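Local structure of uncharacterized protein lp_2219 (Lactobacillus plantarum, 3HFQ) at residues 9-14 with 38-43; 16-21 with 34-39; 55-60 with 80-85; 63-68 with 86-91. The protein is of unknown function but belongs to the seven-bladed beta-propeller lactonases and so may hydrolyse a lactone. The protein carries 1 engineered substitution. All coordinates share one frame; numbering follows the deposited sequence.

In the fold
Starting at the N terminus, interaction 1 brings the loop after strand 2-9 against the link that leaves strand 29-38. Interaction 2 lies within the span of interaction 1 and shares A38 and T39 with it, zipping up the hairpin 17-24/29-38 on the outer side of the first blade. Both close before interaction 3 opens. Interactions 3 and 4 then alternate along the chain: 55-60 reaches 80-85 within the second blade, while 63-68 reaches 86-91, the crossover into the third. Residues 39-43 join the blades, since Q40 bonds K58 and T39 packs on W68. Together the four contacts tie together the first three blades of the propeller.

Interaction 1: 9-14 with 38-43; sequences TYTKKT and ATQNPT
T11 and N41 clasp each other where two loops meet on one face of the beta-propeller, near a bound phosphate, about 5 Å from the side chain of Y10, which probably came from the crystallisation liquor but may mark a pocket. The clasp is reciprocal. The backbone N of T11 donates to N41 OD1 (2.9 Å), nearly straight at 166°, and the backbone N of N41 donates to T11 OG1, also at 2.9 Å. Threonine suits this place because its hydroxyl, set between its own backbone N and carbonyl carbon (chi1 55°), faces the other loop; Q40 OE1 approaches the same T11 OG1 to 2.8 Å. Asparagine suits position 41, where the backbone adopts the left-handed helical conformation (phi 47°), which asparagine tolerates better than most residues. The ND2 end of N41 lies at the edge of the Y10 ring, 3.8 Å from CD1, with the amide perpendicular to the ring. Over one face of Y10 sits T43 CG2, 3.6 Å from the centroid, in a CH-pi contact; K12 NZ lies above the other face, toward the rim. With an alanine here instead of N41, the T11 N-H would probably lose its acceptor and the edge of the Y10 ring its amide neighbour. At the start of the first loop, T9 N donates to P42 O (2.9 Å) from well above the carbonyl plane; P42 is the central residue of an inverse gamma turn. Around this pair of loops, P42 packs on I18 of strand 17-24, T43 on V56 of strand 52-59, and Y10 on V335 of strand 334-339.

Interaction 2: 16-21 with 34-39; sequences QGIYQG and GLLAAT
I18 O takes two backbone bonds at once, from L36 N at 2.6 Å and from A37 N at 3.2 Å, while I18 N donates to A37 O. Next along the pair, Q20 N bonds G34 O (2.9 Å), and at the other end T39 N reaches Q16 O. Beside this backbone, L35 has its CG anti to the backbone N (chi1 -176°), which carries CD1 over one face of the Y19 ring, 4.0 Å from the centroid. That ring is itself steadied, because Y19 OH accepts a bond from Q16 N (2.9 Å). Glycine is needed at 17: a beta carbon would collide with A37 O. On the other side of the sheet, L36 CD1 lies 3.5 Å from Q20 OE1, crossing the flat amide, which R4 and the carbonyl of Q73 hold in place. I18 and A37 share that side and turn to the second blade, where I18 meets L53 and S55, and A37 meets W68. Two successive residues, L36 and A37, facing the single residue I18 make a classic beta bulge, here bending the edge strand of an antiparallel propeller blade.

Interaction 3: 55-60 with 80-85; sequences SVDKED and TVVAPG
Strands 55-59 and 80-84, which meet through D57, E59, T80 and V82, run in broadly the same direction at 55° to each other, their axes approaching to 8.0 Å. They are the second and fourth strands of one four-stranded antiparallel propeller blade, so strand 62-71 lies between them and takes up the backbone bonds: D57 pairs with G64, and V81 with I65. The contact is therefore made by side chains reaching across the face of the middle strand, where the small A66 touches both D57 and T80. D57 OD2 touches both outer-strand side chains, lying 3.7 Å from T80 CG2 and 3.9 Å from V82 CG1. A beta-branched threonine and valine suit an outer strand, and here each offers a methyl to its acidic neighbour. E59 crosses V82 at about a right angle, its CG 4.0 Å from V82 CG1. Its chain then bends (chi2 -85°) and carries its carboxylate back to that of D57, two residues earlier. The two acids end close together, D57 OD2 being 2.8 Å from E59 OE2. No direct hydrogen bond joins the two strands. Just past their C-terminal ends a water lies between the two segments, 3.1 Å from D60 O and 2.8 Å from G85 O.

Interaction 4: 63-68 with 86-91; sequences GGIAAW and TPPAYV
The meeting of G63, G64 and I65 with P87, P88 and V91 is a buried van der Waals seam without a hydrogen bond across it, set where the chain leaves the second blade of the propeller and crosses to the innermost strand of the third. G63 lets the chains come close: its CA lies 3.8 Å from P87 CA, and a beta carbon on G63 would run into P87 and the carbonyl carbon of T86. Next to it, G64 O sits against the ring of P88, 3.1 Å from CD and 3.3 Å from CG; this carbonyl is already bonded to D57 N in the neighbouring strand. I65 completes the seam. With CD1 turned back on the chain (chi2 -66°), it touches P88 CG at 3.6 Å and V91 CG2 at 3.9 Å, so that one methyl is shared between the crossover and the start of strand 90-94. Beyond, I65 also reaches S102, and V91 reaches V100, both in strand 99-104. An alanine in place of P88 would lack CG and CD, and would probably open a gap beside I65 CD1 and G64 O. Proline suits its place because it is rigid and has no N-H to satisfy in a buried spot. The seam therefore depends on shape and apolar packing, and the G64 carbonyl that rests on the P88 ring has its hydrogen bond within its own blade.

Interaction 1: 9-14 with 38-43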
loop_
_atom_site.group_PDB
_atom_site.type_symbol
_atom_site.label_atom_id
_atom_site.label_comp_id
_atom_site.label_asym_id
_atom_site.label_seq_id
_atom_site.Cartn_x
_atom_site.Cartn_y
_atom_site.Cartn_z
ATOM N N THR A 9 -9.060 7.931 1.650
ATOM C CA THR A 9 -8.703 9.236 2.197
ATOM C C THR A 9 -8.743 9.272 3.712
ATOM O O THR A 9 -9.110 8.303 4.371
ATOM C CB THR A 9 -9.712 10.315 1.764
ATOM O OG1 THR A 9 -10.952 10.089 2.452
ATOM C CG2 THR A 9 -9.968 10.267 0.263
ATOM N N TYR A 10 -8.352 10.428 4.238
ATOM C CA TYR A 10 -8.420 10.728 5.660
ATOM C C TYR A 10 -9.657 11.613 5.628
ATOM O O TYR A 10 -9.972 12.181 4.581
ATOM C CB TYR A 10 -7.232 11.574 6.104
ATOM C CG TYR A 10 -6.087 10.794 6.695
ATOM C CD1 TYR A 10 -6.154 10.299 7.995
ATOM C CD2 TYR A 10 -4.937 10.546 5.951
ATOM C CE1 TYR A 10 -5.089 9.589 8.548
ATOM C CE2 TYR A 10 -3.874 9.840 6.489
ATOM C CZ TYR A 10 -3.956 9.359 7.786
ATOM O OH TYR A 10 -2.894 8.670 8.321
ATOM N N THR A 11 -10.366 11.730 6.742
ATOM C CA THR A 11 -11.549 12.582 6.769
ATOM C C THR A 11 -11.454 13.526 7.957
ATOM O O THR A 11 -12.345 13.572 8.805
ATOM C CB THR A 11 -12.838 11.750 6.874
ATOM O OG1 THR A 11 -12.759 10.877 8.008
ATOM C CG2 THR A 11 -13.034 10.924 5.610
ATOM N N LYS A 12 -10.360 14.278 8.001
ATOM C CA LYS A 12 -10.105 15.222 9.081
ATOM C C LYS A 12 -10.400 16.669 8.696
ATOM O O LYS A 12 -10.467 17.538 9.565
ATOM C CB LYS A 12 -8.648 15.100 9.542
ATOM C CG LYS A 12 -8.291 13.729 10.108
ATOM C CD LYS A 12 -6.846 13.657 10.595
ATOM C CE LYS A 12 -5.850 13.675 9.442
ATOM N NZ LYS A 12 -4.446 13.464 9.909
ATOM N N LYS A 13 -10.578 16.930 7.404
ATOM C CA LYS A 13 -10.853 18.287 6.943
ATOM C C LYS A 13 -12.088 18.438 6.059
ATOM O O LYS A 13 -13.096 18.999 6.491
ATOM C CB LYS A 13 -9.628 18.856 6.216
ATOM C CG LYS A 13 -8.431 19.086 7.132
ATOM C CD LYS A 13 -7.257 19.736 6.411
ATOM C CE LYS A 13 -6.553 18.767 5.477
ATOM N NZ LYS A 13 -5.375 19.398 4.816
ATOM N N THR A 14 -12.020 17.947 4.826
ATOM C CA THR A 14 -13.154 18.083 3.919
ATOM C C THR A 14 -13.663 16.798 3.272
ATOM O O THR A 14 -14.769 16.772 2.735
ATOM C CB THR A 14 -12.831 19.081 2.794
ATOM O OG1 THR A 14 -13.939 19.149 1.891
ATOM C CG2 THR A 14 -11.594 18.644 2.034
ATOM N N ALA A 38 -19.793 7.064 2.122
ATOM C CA ALA A 38 -19.581 7.988 3.225
ATOM C C ALA A 38 -19.085 7.146 4.395
ATOM O O ALA A 38 -19.787 6.250 4.866
ATOM C CB ALA A 38 -20.884 8.689 3.589
ATOM N N THR A 39 -17.867 7.425 4.846
ATOM C CA THR A 39 -17.261 6.689 5.949
ATOM C C THR A 39 -16.093 7.499 6.523
ATOM O O THR A 39 -15.647 8.469 5.913
ATOM C CB THR A 39 -16.777 5.295 5.464
ATOM O OG1 THR A 39 -16.217 4.564 6.561
ATOM C CG2 THR A 39 -15.742 5.441 4.357
ATOM N N GLN A 40 -15.603 7.113 7.698
ATOM C CA GLN A 40 -14.512 7.845 8.335
ATOM C C GLN A 40 -13.129 7.210 8.209
ATOM O O GLN A 40 -12.960 6.019 8.451
ATOM C CB GLN A 40 -14.825 8.068 9.819
ATOM C CG GLN A 40 -15.958 9.053 10.074
ATOM C CD GLN A 40 -15.634 10.448 9.573
ATOM O OE1 GLN A 40 -14.684 11.083 10.038
ATOM N NE2 GLN A 40 -16.422 10.931 8.618
ATOM N N ASN A 41 -12.154 8.037 7.834
ATOM C CA ASN A 41 -10.753 7.643 7.676
ATOM C C ASN A 41 -10.465 6.355 6.906
ATOM O O ASN A 41 -9.753 5.474 7.392
ATOM C CB ASN A 41 -10.074 7.579 9.050
ATOM C CG ASN A 41 -9.508 8.925 9.494
ATOM O OD1 ASN A 41 -9.843 9.980 8.946
ATOM N ND2 ASN A 41 -8.645 8.888 10.502
ATOM N N PRO A 42 -11.008 6.228 5.686
ATOM C CA PRO A 42 -10.769 5.024 4.883
ATOM C C PRO A 42 -9.427 5.203 4.175
ATOM O O PRO A 42 -9.372 5.330 2.950
ATOM C CB PRO A 42 -11.942 5.032 3.916
ATOM C CG PRO A 42 -12.096 6.511 3.634
ATOM C CD PRO A 42 -11.974 7.125 5.020
ATOM N N THR A 43 -8.350 5.200 4.960
ATOM C CA THR A 43 -6.998 5.427 4.443
ATOM C C THR A 43 -6.380 4.341 3.570
ATOM O O THR A 43 -5.348 4.574 2.941
ATOM C CB THR A 43 -6.023 5.754 5.590
ATOM O OG1 THR A 43 -5.838 4.597 6.411
ATOM C CG2 THR A 43 -6.580 6.887 6.446
#

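Interaction 2: 16-21 with 34-39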
loop_
_atom_site.group_PDB
_atom_site.type_symbol
_atom_site.label_atom_id
_atom_site.label_comp_id
_atom_site.label_asym_id
_atom_site.label_seq_id
_atom_site.Cartn_x
_atom_site.Cartn_y
_atom_site.Cartn_z
ATOM N N GLN A 16 -15.330 13.178 2.657
ATOM C CA GLN A 16 -16.499 12.514 3.228
ATOM C C GLN A 16 -16.375 10.994 3.168
ATOM O O GLN A 16 -17.307 10.274 3.538
ATOM C CB GLN A 16 -17.774 12.951 2.501
ATOM C CG GLN A 16 -18.158 14.395 2.744
ATOM C CD GLN A 16 -19.431 14.778 2.021
ATOM O OE1 GLN A 16 -19.527 14.652 0.801
ATOM N NE2 GLN A 16 -20.419 15.250 2.773
ATOM N N GLY A 17 -15.230 10.504 2.699
ATOM C CA GLY A 17 -15.038 9.066 2.631
ATOM C C GLY A 17 -14.285 8.551 1.419
ATOM O O GLY A 17 -13.231 9.074 1.051
ATOM N N ILE A 18 -14.834 7.510 0.800
ATOM C CA ILE A 18 -14.225 6.892 -0.371
ATOM C C ILE A 18 -14.775 7.509 -1.653
ATOM O O ILE A 18 -15.992 7.575 -1.849
ATOM C CB ILE A 18 -14.497 5.369 -0.378
ATOM C CG1 ILE A 18 -13.965 4.752 0.917
ATOM C CG2 ILE A 18 -13.830 4.716 -1.584
ATOM C CD1 ILE A 18 -14.393 3.321 1.137
ATOM N N TYR A 19 -13.878 7.970 -2.517
ATOM C CA TYR A 19 -14.284 8.567 -3.783
ATOM C C TYR A 19 -13.991 7.626 -4.939
ATOM O O TYR A 19 -13.275 6.635 -4.781
ATOM C CB TYR A 19 -13.570 9.911 -4.011
ATOM C CG TYR A 19 -13.974 10.983 -3.021
ATOM C CD1 TYR A 19 -13.428 11.013 -1.739
ATOM C CD2 TYR A 19 -14.952 11.929 -3.343
ATOM C CE1 TYR A 19 -13.844 11.949 -0.797
ATOM C CE2 TYR A 19 -15.380 12.872 -2.405
ATOM C CZ TYR A 19 -14.821 12.874 -1.134
ATOM O OH TYR A 19 -15.231 13.790 -0.195
ATOM N N GLN A 20 -14.562 7.934 -6.098
ATOM C CA GLN A 20 -14.345 7.112 -7.277
ATOM C C GLN A 20 -14.161 8.000 -8.496
ATOM O O GLN A 20 -14.745 9.080 -8.592
ATOM C CB GLN A 20 -15.515 6.138 -7.476
ATOM C CG GLN A 20 -16.839 6.762 -7.908
ATOM C CD GLN A 20 -17.982 5.760 -7.873
ATOM O OE1 GLN A 20 -17.798 4.580 -8.180
ATOM N NE2 GLN A 20 -19.171 6.228 -7.506
ATOM N N GLY A 21 -13.321 7.547 -9.417
ATOM C CA GLY A 21 -13.070 8.324 -10.610
ATOM C C GLY A 21 -12.894 7.451 -11.829
ATOM O O GLY A 21 -13.078 6.232 -11.779
ATOM N N GLY A 34 -16.979 11.450 -7.878
ATOM C CA GLY A 34 -17.767 11.684 -6.686
ATOM C C GLY A 34 -17.579 10.661 -5.589
ATOM O O GLY A 34 -16.828 9.698 -5.732
ATOM N N LEU A 35 -18.282 10.885 -4.486
ATOM C CA LEU A 35 -18.224 10.018 -3.320
ATOM C C LEU A 35 -18.914 8.679 -3.573
ATOM O O LEU A 35 -20.053 8.634 -4.037
ATOM C CB LEU A 35 -18.891 10.722 -2.138
ATOM C CG LEU A 35 -18.855 10.024 -0.780
ATOM C CD1 LEU A 35 -17.442 10.086 -0.219
ATOM C CD2 LEU A 35 -19.835 10.709 0.169
ATOM N N LEU A 36 -18.217 7.589 -3.272
ATOM C CA LEU A 36 -18.774 6.256 -3.447
ATOM C C LEU A 36 -19.360 5.783 -2.119
ATOM O O LEU A 36 -20.436 5.189 -2.080
ATOM C CB LEU A 36 -17.693 5.275 -3.912
ATOM C CG LEU A 36 -18.103 3.799 -4.006
ATOM C CD1 LEU A 36 -19.189 3.620 -5.060
ATOM C CD2 LEU A 36 -16.890 2.956 -4.353
ATOM N N ALA A 37 -18.653 6.054 -1.029
ATOM C CA ALA A 37 -19.126 5.637 0.286
ATOM C C ALA A 37 -18.777 6.627 1.386
ATOM O O ALA A 37 -17.610 6.987 1.566
ATOM C CB ALA A 37 -18.556 4.267 0.629
ATOM N N ALA A 38 -19.793 7.064 2.122
ATOM C CA ALA A 38 -19.581 7.988 3.225
ATOM C C ALA A 38 -19.085 7.146 4.395
ATOM O O ALA A 38 -19.787 6.250 4.866
ATOM C CB ALA A 38 -20.884 8.689 3.589
ATOM N N THR A 39 -17.867 7.425 4.846
ATOM C CA THR A 39 -17.261 6.689 5.949
ATOM C C THR A 39 -16.093 7.499 6.523
ATOM O O THR A 39 -15.647 8.469 5.913
ATOM C CB THR A 39 -16.777 5.295 5.464
ATOM O OG1 THR A 39 -16.217 4.564 6.561
ATOM C CG2 THR A 39 -15.742 5.441 4.357
#

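Interaction 3: 55-60 with 80-85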
loop_
_atom_site.group_PDB
_atom_site.type_symbol
_atom_site.label_atom_id
_atom_site.label_comp_id
_atom_site.label_asym_id
_atom_site.label_seq_id
_atom_site.Cartn_x
_atom_site.Cartn_y
_atom_site.Cartn_z
ATOM N N SER A 55 -12.367 -1.527 3.629
ATOM C CA SER A 55 -11.686 -0.278 3.925
ATOM C C SER A 55 -11.371 -0.047 5.387
ATOM O O SER A 55 -12.082 -0.518 6.274
ATOM C CB SER A 55 -12.542 0.891 3.437
ATOM O OG SER A 55 -13.797 0.893 4.108
ATOM N N VAL A 56 -10.293 0.690 5.622
ATOM C CA VAL A 56 -9.898 1.057 6.971
ATOM C C VAL A 56 -11.115 1.830 7.458
ATOM O O VAL A 56 -11.737 2.557 6.678
ATOM C CB VAL A 56 -8.664 1.972 6.943
ATOM C CG1 VAL A 56 -8.415 2.571 8.325
ATOM C CG2 VAL A 56 -7.451 1.167 6.488
ATOM N N ASP A 57 -11.458 1.684 8.731
ATOM C CA ASP A 57 -12.648 2.342 9.236
ATOM C C ASP A 57 -12.516 2.853 10.668
ATOM O O ASP A 57 -11.915 2.202 11.522
ATOM C CB ASP A 57 -13.815 1.353 9.110
ATOM C CG ASP A 57 -15.107 1.879 9.686
ATOM O OD1 ASP A 57 -15.409 3.076 9.501
ATOM O OD2 ASP A 57 -15.832 1.078 10.311
ATOM N N LYS A 58 -13.067 4.037 10.911
ATOM C CA LYS A 58 -13.043 4.632 12.238
ATOM C C LYS A 58 -14.472 4.880 12.670
ATOM O O LYS A 58 -15.241 5.548 11.977
ATOM C CB LYS A 58 -12.272 5.954 12.239
ATOM C CG LYS A 58 -12.159 6.607 13.616
ATOM C CD LYS A 58 -11.223 7.813 13.587
ATOM C CE LYS A 58 -10.983 8.372 14.986
ATOM N NZ LYS A 58 -10.013 9.504 14.983
ATOM N N GLU A 59 -14.826 4.328 13.817
ATOM C CA GLU A 59 -16.162 4.491 14.346
ATOM C C GLU A 59 -15.935 4.994 15.768
ATOM O O GLU A 59 -15.825 4.210 16.710
ATOM C CB GLU A 59 -16.880 3.132 14.311
ATOM C CG GLU A 59 -16.941 2.447 12.916
ATOM C CD GLU A 59 -18.114 2.913 12.055
ATOM O OE1 GLU A 59 -19.055 3.512 12.616
ATOM O OE2 GLU A 59 -18.111 2.665 10.824
ATOM N N ASP A 60 -15.819 6.315 15.896
ATOM C CA ASP A 60 -15.588 6.976 17.180
ATOM C C ASP A 60 -14.229 6.605 17.749
ATOM O O ASP A 60 -13.191 6.778 17.098
ATOM C CB ASP A 60 -16.672 6.593 18.169
ATOM N N THR A 80 -19.112 -4.175 9.766
ATOM C CA THR A 80 -17.801 -3.674 10.152
ATOM C C THR A 80 -17.297 -4.502 11.318
ATOM O O THR A 80 -18.085 -5.095 12.055
ATOM C CB THR A 80 -17.837 -2.186 10.601
ATOM O OG1 THR A 80 -18.502 -2.077 11.865
ATOM C CG2 THR A 80 -18.564 -1.329 9.572
ATOM N N VAL A 81 -15.980 -4.558 11.465
ATOM C CA VAL A 81 -15.352 -5.273 12.564
ATOM C C VAL A 81 -14.415 -4.255 13.187
ATOM O O VAL A 81 -13.358 -3.955 12.637
ATOM C CB VAL A 81 -14.537 -6.482 12.072
ATOM C CG1 VAL A 81 -13.802 -7.120 13.239
ATOM C CG2 VAL A 81 -15.465 -7.497 11.411
ATOM N N VAL A 82 -14.819 -3.705 14.327
ATOM C CA VAL A 82 -14.017 -2.698 14.995
ATOM C C VAL A 82 -13.740 -3.059 16.443
ATOM O O VAL A 82 -14.391 -3.931 17.017
ATOM C CB VAL A 82 -14.717 -1.324 14.946
ATOM C CG1 VAL A 82 -14.842 -0.856 13.497
ATOM C CG2 VAL A 82 -16.093 -1.419 15.587
ATOM N N ALA A 83 -12.763 -2.377 17.027
ATOM C CA ALA A 83 -12.383 -2.612 18.411
ATOM C C ALA A 83 -11.847 -1.317 18.997
ATOM O O ALA A 83 -11.361 -0.451 18.271
ATOM C CB ALA A 83 -11.313 -3.697 18.483
ATOM N N PRO A 84 -11.946 -1.157 20.324
ATOM C CA PRO A 84 -11.438 0.071 20.936
ATOM C C PRO A 84 -9.999 0.338 20.507
ATOM O O PRO A 84 -9.159 -0.567 20.497
ATOM C CB PRO A 84 -11.585 -0.195 22.442
ATOM C CG PRO A 84 -11.779 -1.700 22.546
ATOM C CD PRO A 84 -12.577 -2.029 21.328
ATOM N N GLY A 85 -9.728 1.580 20.126
ATOM C CA GLY A 85 -8.396 1.940 19.687
ATOM C C GLY A 85 -8.391 2.590 18.315
ATOM O O GLY A 85 -9.443 2.895 17.740
HETATM O O HOH W 1 -10.570 5.156 16.623
#

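Interaction 4: 63-68 with 86-91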
loop_
_atom_site.group_PDB
_atom_site.type_symbol
_atom_site.label_atom_id
_atom_site.label_comp_id
_atom_site.label_asym_id
_atom_site.label_seq_id
_atom_site.Cartn_x
_atom_site.Cartn_y
_atom_site.Cartn_z
ATOM N N GLY A 63 -11.817 1.410 15.974
ATOM C CA GLY A 63 -11.304 1.373 14.619
ATOM C C GLY A 63 -11.206 -0.050 14.118
ATOM O O GLY A 63 -11.106 -0.985 14.909
ATOM N N GLY A 64 -11.233 -0.219 12.803
ATOM C CA GLY A 64 -11.146 -1.555 12.245
ATOM C C GLY A 64 -11.338 -1.555 10.745
ATOM O O GLY A 64 -10.814 -0.687 10.049
ATOM N N ILE A 65 -12.100 -2.525 10.252
ATOM C CA ILE A 65 -12.353 -2.663 8.823
ATOM C C ILE A 65 -13.844 -2.695 8.501
ATOM O O ILE A 65 -14.631 -3.317 9.215
ATOM C CB ILE A 65 -11.725 -3.966 8.282
ATOM C CG1 ILE A 65 -10.214 -3.967 8.546
ATOM C CG2 ILE A 65 -12.025 -4.114 6.791
ATOM C CD1 ILE A 65 -9.438 -2.894 7.787
ATOM N N ALA A 66 -14.222 -2.019 7.420
ATOM C CA ALA A 66 -15.611 -1.989 6.974
ATOM C C ALA A 66 -15.696 -2.779 5.675
ATOM O O ALA A 66 -14.791 -2.713 4.843
ATOM C CB ALA A 66 -16.063 -0.549 6.737
ATOM N N ALA A 67 -16.784 -3.526 5.514
ATOM C CA ALA A 67 -17.006 -4.336 4.323
ATOM C C ALA A 67 -18.160 -3.768 3.505
ATOM O O ALA A 67 -19.222 -3.453 4.050
ATOM C CB ALA A 67 -17.314 -5.779 4.722
ATOM N N TRP A 68 -17.946 -3.642 2.198
ATOM C CA TRP A 68 -18.965 -3.116 1.299
ATOM C C TRP A 68 -19.095 -3.990 0.061
ATOM O O TRP A 68 -18.129 -4.624 -0.361
ATOM C CB TRP A 68 -18.604 -1.706 0.809
ATOM C CG TRP A 68 -18.008 -0.790 1.821
ATOM C CD1 TRP A 68 -16.725 -0.807 2.295
ATOM C CD2 TRP A 68 -18.658 0.310 2.454
ATOM N NE1 TRP A 68 -16.542 0.214 3.197
ATOM C CE2 TRP A 68 -17.720 0.906 3.329
ATOM C CE3 TRP A 68 -19.960 0.832 2.406
ATOM C CZ2 TRP A 68 -18.025 2.028 4.108
ATOM C CZ3 TRP A 68 -20.266 1.943 3.181
ATOM C CH2 TRP A 68 -19.304 2.517 4.038
ATOM N N THR A 86 -7.192 2.790 17.782
ATOM C CA THR A 86 -7.009 3.422 16.483
ATOM C C THR A 86 -7.364 2.515 15.313
ATOM O O THR A 86 -7.355 1.290 15.436
ATOM C CB THR A 86 -5.549 3.855 16.292
ATOM O OG1 THR A 86 -4.709 2.693 16.306
ATOM C CG2 THR A 86 -5.122 4.795 17.407
ATOM N N PRO A 87 -7.694 3.115 14.158
ATOM C CA PRO A 87 -8.040 2.343 12.962
ATOM C C PRO A 87 -6.731 1.792 12.395
ATOM O O PRO A 87 -5.658 2.307 12.704
ATOM C CB PRO A 87 -8.652 3.390 12.027
ATOM C CG PRO A 87 -9.085 4.499 12.952
ATOM C CD PRO A 87 -7.961 4.546 13.948
ATOM N N PRO A 88 -6.801 0.738 11.569
ATOM C CA PRO A 88 -5.590 0.154 10.980
ATOM C C PRO A 88 -4.982 1.043 9.889
ATOM O O PRO A 88 -5.485 2.138 9.625
ATOM C CB PRO A 88 -6.081 -1.191 10.449
ATOM C CG PRO A 88 -7.514 -0.906 10.089
ATOM C CD PRO A 88 -7.989 -0.078 11.261
ATOM N N ALA A 89 -3.911 0.569 9.253
ATOM C CA ALA A 89 -3.230 1.346 8.217
ATOM C C ALA A 89 -3.101 0.636 6.869
ATOM O O ALA A 89 -2.740 1.257 5.869
ATOM C CB ALA A 89 -1.844 1.753 8.711
ATOM N N TYR A 90 -3.382 -0.661 6.848
ATOM C CA TYR A 90 -3.285 -1.451 5.624
ATOM C C TYR A 90 -4.340 -2.547 5.674
ATOM O O TYR A 90 -4.720 -2.998 6.753
ATOM C CB TYR A 90 -1.895 -2.090 5.528
ATOM C CG TYR A 90 -1.579 -2.764 4.204
ATOM C CD1 TYR A 90 -1.121 -2.022 3.114
ATOM C CD2 TYR A 90 -1.724 -4.144 4.044
ATOM C CE1 TYR A 90 -0.807 -2.633 1.903
ATOM C CE2 TYR A 90 -1.417 -4.770 2.830
ATOM C CZ TYR A 90 -0.959 -4.007 1.765
ATOM O OH TYR A 90 -0.638 -4.611 0.568
ATOM N N VAL A 91 -4.813 -2.968 4.506
ATOM C CA VAL A 91 -5.809 -4.036 4.419
ATOM C C VAL A 91 -5.610 -4.780 3.100
ATOM O O VAL A 91 -5.329 -4.163 2.075
ATOM C CB VAL A 91 -7.260 -3.469 4.517
ATOM C CG1 VAL A 91 -7.535 -2.490 3.381
ATOM C CG2 VAL A 91 -8.268 -4.611 4.515
#